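PDB 5L9S: ABC transporter, substrate binding protein (Mannopine) from Agrobacterium fabrum, which probably binds the opine mannopine in the periplasm and delivers it to an ABC transporter for import. Local coordinates for residues W131-F145 and K177-R190. Residues are numbered along the deposited sequence; the frame is centred on the assembly and turned at random.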
loop_
_atom_site.group_PDB
_atom_site.type_symbol
_atom_site.label_atom_id
_atom_site.label_comp_id
_atom_site.label_asym_id
_atom_site.label_seq_id
_atom_site.Cartn_x
_atom_site.Cartn_y
_atom_site.Cartn_z
ATOM N N TRP A 131 11.256 9.911 17.789
ATOM C CA TRP A 131 11.882 9.440 19.023
ATOM C C TRP A 131 12.539 10.574 19.831
ATOM O O TRP A 131 13.046 10.329 20.925
ATOM C CB TRP A 131 12.918 8.364 18.705
ATOM C CG TRP A 131 12.406 6.970 18.889
ATOM C CD1 TRP A 131 12.663 6.125 19.934
ATOM C CD2 TRP A 131 11.542 6.252 17.992
ATOM N NE1 TRP A 131 12.021 4.922 19.738
ATOM C CE2 TRP A 131 11.329 4.971 18.552
ATOM C CE3 TRP A 131 10.906 6.575 16.781
ATOM C CZ2 TRP A 131 10.519 4.013 17.934
ATOM C CZ3 TRP A 131 10.110 5.621 16.165
ATOM C CH2 TRP A 131 9.912 4.363 16.749
ATOM N N ASP A 132 12.549 11.802 19.290
ATOM C CA ASP A 132 13.183 12.970 19.915
ATOM C C ASP A 132 12.142 13.811 20.671
ATOM O O ASP A 132 11.645 14.809 20.160
ATOM C CB ASP A 132 13.900 13.783 18.819
ATOM C CG ASP A 132 14.967 14.752 19.247
ATOM O OD1 ASP A 132 14.918 15.209 20.399
ATOM O OD2 ASP A 132 15.838 15.086 18.401
ATOM N N LEU A 133 11.818 13.387 21.900
ATOM C CA LEU A 133 10.836 14.033 22.791
ATOM C C LEU A 133 11.316 15.367 23.338
ATOM O O LEU A 133 10.487 16.216 23.707
ATOM C CB LEU A 133 10.454 13.102 23.942
ATOM C CG LEU A 133 9.820 11.793 23.522
ATOM C CD1 LEU A 133 10.072 10.734 24.554
ATOM C CD2 LEU A 133 8.347 11.966 23.195
ATOM N N ALA A 134 12.651 15.553 23.390
ATOM C CA ALA A 134 13.274 16.799 23.811
ATOM C C ALA A 134 12.859 17.955 22.861
ATOM O O ALA A 134 12.203 18.900 23.304
ATOM C CB ALA A 134 14.788 16.639 23.836
ATOM N N LYS A 135 13.184 17.832 21.561
ATOM C CA LYS A 135 12.907 18.826 20.523
ATOM C C LYS A 135 11.451 18.831 20.082
ATOM O O LYS A 135 10.913 19.865 19.675
ATOM C CB LYS A 135 13.812 18.550 19.314
ATOM C CG LYS A 135 13.871 19.689 18.317
ATOM C CD LYS A 135 14.863 19.438 17.203
ATOM C CE LYS A 135 15.075 20.718 16.425
ATOM N NZ LYS A 135 14.605 20.630 15.012
ATOM N N PHE A 136 10.829 17.652 20.093
ATOM C CA PHE A 136 9.441 17.518 19.664
ATOM C C PHE A 136 8.632 16.840 20.736
ATOM O O PHE A 136 8.566 15.610 20.739
ATOM C CB PHE A 136 9.323 16.785 18.318
ATOM C CG PHE A 136 10.248 17.340 17.270
ATOM C CD1 PHE A 136 9.967 18.548 16.642
ATOM C CD2 PHE A 136 11.431 16.684 16.948
ATOM C CE1 PHE A 136 10.845 19.081 15.707
ATOM C CE2 PHE A 136 12.307 17.222 16.006
ATOM C CZ PHE A 136 11.997 18.405 15.379
ATOM N N PRO A 137 8.072 17.615 21.703
ATOM C CA PRO A 137 7.277 16.979 22.763
ATOM C C PRO A 137 5.852 16.649 22.306
ATOM O O PRO A 137 5.418 17.036 21.205
ATOM C CB PRO A 137 7.320 17.996 23.910
ATOM C CG PRO A 137 7.923 19.256 23.332
ATOM C CD PRO A 137 8.096 19.085 21.860
ATOM N N GLY A 138 5.151 15.929 23.172
ATOM C CA GLY A 138 3.785 15.481 22.941
ATOM C C GLY A 138 3.614 13.973 22.947
ATOM O O GLY A 138 4.573 13.205 23.109
ATOM N N ALA A 139 2.369 13.549 22.746
ATOM C CA ALA A 139 1.991 12.153 22.723
ATOM C C ALA A 139 2.222 11.555 21.323
ATOM O O ALA A 139 1.965 12.239 20.319
ATOM C CB ALA A 139 0.534 12.046 23.115
ATOM N N ARG A 140 2.765 10.305 21.263
ATOM C CA ARG A 140 2.971 9.608 19.990
ATOM C C ARG A 140 1.800 8.661 19.710
ATOM O O ARG A 140 1.021 8.331 20.596
ATOM C CB ARG A 140 4.318 8.831 19.880
ATOM C CG ARG A 140 5.604 9.470 20.414
ATOM C CD ARG A 140 6.235 10.517 19.531
ATOM N NE ARG A 140 6.022 11.812 20.153
ATOM C CZ ARG A 140 6.836 12.857 20.123
ATOM N NH1 ARG A 140 7.989 12.795 19.471
ATOM N NH2 ARG A 140 6.514 13.962 20.763
ATOM N N SER A 141 1.690 8.222 18.472
ATOM C CA SER A 141 0.667 7.281 18.026
ATOM C C SER A 141 1.239 6.342 16.985
ATOM O O SER A 141 1.948 6.780 16.074
ATOM C CB SER A 141 -0.550 8.018 17.475
ATOM O OG SER A 141 -1.492 7.108 16.932
ATOM N N PHE A 142 0.971 5.042 17.144
ATOM C CA PHE A 142 1.409 4.031 16.183
ATOM C C PHE A 142 0.253 3.109 15.943
ATOM O O PHE A 142 -0.507 2.893 16.883
ATOM C CB PHE A 142 2.560 3.179 16.743
ATOM C CG PHE A 142 3.953 3.724 16.603
ATOM C CD1 PHE A 142 4.572 3.782 15.361
ATOM C CD2 PHE A 142 4.671 4.129 17.722
ATOM C CE1 PHE A 142 5.873 4.278 15.232
ATOM C CE2 PHE A 142 5.971 4.626 17.594
ATOM C CZ PHE A 142 6.567 4.688 16.350
ATOM N N PRO A 143 0.131 2.469 14.752
ATOM C CA PRO A 143 -0.941 1.472 14.588
ATOM C C PRO A 143 -0.695 0.239 15.446
ATOM O O PRO A 143 0.443 -0.130 15.754
ATOM C CB PRO A 143 -0.890 1.106 13.114
ATOM C CG PRO A 143 0.459 1.473 12.655
ATOM C CD PRO A 143 0.950 2.592 13.527
ATOM N N ASN A 144 -1.778 -0.356 15.872
ATOM C CA ASN A 144 -1.760 -1.588 16.626
ATOM C C ASN A 144 -2.693 -2.578 15.957
ATOM O O ASN A 144 -3.801 -2.869 16.427
ATOM C CB ASN A 144 -2.043 -1.389 18.120
ATOM C CG ASN A 144 -2.214 -2.687 18.882
ATOM O OD1 ASN A 144 -1.430 -3.642 18.734
ATOM N ND2 ASN A 144 -3.293 -2.766 19.646
ATOM N N PHE A 145 -2.260 -3.007 14.785
ATOM C CA PHE A 145 -2.887 -4.071 14.034
ATOM C C PHE A 145 -1.837 -5.178 14.031
ATOM O O PHE A 145 -0.672 -4.913 14.384
ATOM C CB PHE A 145 -3.405 -3.655 12.639
ATOM C CG PHE A 145 -2.676 -2.590 11.849
ATOM C CD1 PHE A 145 -1.323 -2.732 11.541
ATOM C CD2 PHE A 145 -3.371 -1.512 11.298
ATOM C CE1 PHE A 145 -0.675 -1.788 10.745
ATOM C CE2 PHE A 145 -2.722 -0.574 10.503
ATOM C CZ PHE A 145 -1.381 -0.725 10.223
ATOM N N LYS A 177 14.575 -0.157 20.674
ATOM C CA LYS A 177 14.280 1.230 20.324
ATOM C C LYS A 177 12.846 1.614 20.719
ATOM O O LYS A 177 12.655 2.693 21.300
ATOM C CB LYS A 177 14.569 1.517 18.833
ATOM C CG LYS A 177 14.563 3.014 18.428
ATOM C CD LYS A 177 15.794 3.789 18.921
ATOM C CE LYS A 177 15.808 5.230 18.489
ATOM N NZ LYS A 177 16.823 6.016 19.239
ATOM N N LEU A 178 11.850 0.717 20.436
ATOM C CA LEU A 178 10.442 0.936 20.782
ATOM C C LEU A 178 10.207 1.145 22.250
ATOM O O LEU A 178 9.343 1.945 22.588
ATOM C CB LEU A 178 9.531 -0.166 20.271
ATOM C CG LEU A 178 8.958 0.103 18.909
ATOM C CD1 LEU A 178 8.444 -1.159 18.280
ATOM C CD2 LEU A 178 7.879 1.186 18.965
ATOM N N ASP A 179 10.974 0.439 23.126
ATOM C CA ASP A 179 10.891 0.538 24.591
ATOM C C ASP A 179 11.208 1.956 25.088
ATOM O O ASP A 179 10.566 2.421 26.030
ATOM C CB ASP A 179 11.777 -0.530 25.288
ATOM C CG ASP A 179 11.259 -1.975 25.277
ATOM O OD1 ASP A 179 10.056 -2.186 25.587
ATOM O OD2 ASP A 179 12.083 -2.902 25.054
ATOM N N GLU A 180 12.158 2.659 24.421
ATOM C CA GLU A 180 12.550 4.038 24.739
ATOM C C GLU A 180 11.381 5.006 24.550
ATOM O O GLU A 180 11.277 5.991 25.289
ATOM C CB GLU A 180 13.688 4.517 23.829
ATOM C CG GLU A 180 14.995 3.762 23.954
ATOM C CD GLU A 180 16.112 4.304 23.078
ATOM O OE1 GLU A 180 17.110 3.573 22.889
ATOM O OE2 GLU A 180 15.990 5.449 22.575
ATOM N N LEU A 181 10.519 4.728 23.558
ATOM C CA LEU A 181 9.391 5.578 23.200
ATOM C C LEU A 181 8.043 5.188 23.815
ATOM O O LEU A 181 7.203 6.070 24.005
ATOM C CB LEU A 181 9.272 5.639 21.661
ATOM C CG LEU A 181 8.453 6.783 21.058
ATOM C CD1 LEU A 181 9.058 8.157 21.400
ATOM C CD2 LEU A 181 8.326 6.610 19.558
ATOM N N ARG A 182 7.843 3.884 24.103
ATOM C CA ARG A 182 6.605 3.213 24.541
ATOM C C ARG A 182 5.761 3.999 25.608
ATOM O O ARG A 182 4.526 3.950 25.506
ATOM C CB ARG A 182 6.899 1.746 24.964
ATOM C CG ARG A 182 6.672 1.337 26.425
ATOM C CD ARG A 182 6.310 -0.140 26.541
ATOM N NE ARG A 182 4.945 -0.407 26.071
ATOM C CZ ARG A 182 4.436 -1.617 25.860
ATOM N NH1 ARG A 182 5.172 -2.703 26.073
ATOM N NH2 ARG A 182 3.189 -1.753 25.427
ATOM N N ASP A 183 6.397 4.741 26.566
ATOM C CA ASP A 183 5.695 5.539 27.589
ATOM C C ASP A 183 4.981 6.781 27.022
ATOM O O ASP A 183 3.980 7.237 27.580
ATOM C CB ASP A 183 6.653 5.938 28.719
ATOM C CG ASP A 183 6.129 5.684 30.122
ATOM O OD1 ASP A 183 5.011 5.127 30.252
ATOM O OD2 ASP A 183 6.842 6.029 31.093
ATOM N N SER A 184 5.497 7.309 25.908
ATOM C CA SER A 184 4.964 8.471 25.182
ATOM C C SER A 184 3.811 8.116 24.222
ATOM O O SER A 184 3.054 9.008 23.826
ATOM C CB SER A 184 6.085 9.166 24.420
ATOM O OG SER A 184 7.130 9.492 25.324
ATOM N N VAL A 185 3.676 6.821 23.857
ATOM C CA VAL A 185 2.632 6.343 22.944
ATOM C C VAL A 185 1.302 6.245 23.673
ATOM O O VAL A 185 1.072 5.292 24.412
ATOM C CB VAL A 185 3.003 5.047 22.179
ATOM C CG1 VAL A 185 2.002 4.771 21.068
ATOM C CG2 VAL A 185 4.405 5.134 21.602
ATOM N N GLN A 186 0.453 7.273 23.509
ATOM C CA GLN A 186 -0.862 7.353 24.166
ATOM C C GLN A 186 -1.961 6.733 23.296
ATOM O O GLN A 186 -3.012 6.355 23.819
ATOM C CB GLN A 186 -1.238 8.808 24.524
ATOM C CG GLN A 186 -0.174 9.619 25.280
ATOM C CD GLN A 186 0.043 9.283 26.727
ATOM O OE1 GLN A 186 1.182 9.063 27.157
ATOM N NE2 GLN A 186 -1.014 9.321 27.521
ATOM N N VAL A 187 -1.713 6.629 21.970
ATOM C CA VAL A 187 -2.670 6.096 21.008
ATOM C C VAL A 187 -2.081 4.900 20.241
ATOM O O VAL A 187 -1.056 5.025 19.568
ATOM C CB VAL A 187 -3.221 7.225 20.050
ATOM C CG1 VAL A 187 -4.127 6.655 18.956
ATOM C CG2 VAL A 187 -3.944 8.331 20.824
ATOM N N TRP A 188 -2.750 3.756 20.328
ATOM C CA TRP A 188 -2.414 2.549 19.585
ATOM C C TRP A 188 -3.633 2.279 18.726
ATOM O O TRP A 188 -4.528 1.529 19.127
ATOM C CB TRP A 188 -2.138 1.385 20.532
ATOM C CG TRP A 188 -0.848 1.482 21.280
ATOM C CD1 TRP A 188 -0.696 1.710 22.613
ATOM C CD2 TRP A 188 0.477 1.274 20.749
ATOM N NE1 TRP A 188 0.639 1.679 22.948
ATOM C CE2 TRP A 188 1.379 1.387 21.828
ATOM C CE3 TRP A 188 0.982 0.965 19.476
ATOM C CZ2 TRP A 188 2.763 1.255 21.665
ATOM C CZ3 TRP A 188 2.353 0.803 19.323
ATOM C CH2 TRP A 188 3.227 0.963 20.407
ATOM N N TRP A 189 -3.722 2.975 17.593
ATOM C CA TRP A 189 -4.883 2.890 16.699
ATOM C C TRP A 189 -4.992 1.559 15.926
ATOM O O TRP A 189 -4.042 1.093 15.300
ATOM C CB TRP A 189 -4.961 4.098 15.742
ATOM C CG TRP A 189 -3.837 4.246 14.744
ATOM C CD1 TRP A 189 -2.719 5.011 14.889
ATOM C CD2 TRP A 189 -3.817 3.762 13.391
ATOM N NE1 TRP A 189 -1.993 5.018 13.727
ATOM C CE2 TRP A 189 -2.634 4.245 12.794
ATOM C CE3 TRP A 189 -4.660 2.919 12.635
ATOM C CZ2 TRP A 189 -2.268 3.917 11.478
ATOM C CZ3 TRP A 189 -4.305 2.613 11.330
ATOM C CH2 TRP A 189 -3.119 3.104 10.766
ATOM N N ARG A 190 -6.186 0.969 15.945
ATOM C CA ARG A 190 -6.426 -0.280 15.229
ATOM C C ARG A 190 -7.089 0.006 13.874
ATOM O O ARG A 190 -6.846 -0.713 12.896
ATOM C CB ARG A 190 -7.223 -1.265 16.097
ATOM C CG ARG A 190 -7.143 -2.695 15.588
ATOM C CD ARG A 190 -7.175 -3.749 16.679
ATOM N NE ARG A 190 -6.174 -4.789 16.432
ATOM C CZ ARG A 190 -6.255 -5.722 15.484
ATOM N NH1 ARG A 190 -7.303 -5.765 14.668
ATOM N NH2 ARG A 190 -5.287 -6.615 15.341
#
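The indole of W131 is held between L181 and K177. L181 CD2 sits over one face, 3.5 Å from the centroid of the six-membered ring, and the K177 chain crosses the other. K177 CG sits over the rim of the ring near NE1, and the bend at chi2 (73°) carries CE over the five-membered ring. In the ring plane, W131 NE1 donates to K177 O at 2.8 Å; the bond is nearly straight, 162° at the hydrogen.

The two strands here, 140-143 and 185-189, belong to a beta-alpha-beta crossover in one lobe of a periplasmic binding protein, with helices 149-158 and 171-181 between them. They run parallel, and strand 206-210 continues the sheet beyond 140-143. Helix 171-181 leads into strand 185-189. R140 N bonds to S184 O, and Q186 N returns a bond to R140 O. The register then slips by one residue, a beta bulge, and F142 N meets V187 O.

F142 and V185 point to the sheet face turned toward helix 171-181. L181 CD2 also reaches the edge of the F142 ring, 3.7 Å from F142 CE2, so one methyl touches the face of one ring and the edge of the other. R140 lies near L181 and S184 through its CG. Its guanidinium turns back to the loop, where NH2 bonds to both F136 O and G138 O.

W189 lies on the other face of the sheet. P143 CB packs over its six-membered ring, and the F145 edge meets it in an offset edge-to-face pair with planes at 87°. W189 NE1 bonds to Q208 O. N144 N donates to W189 O at 2.7 Å.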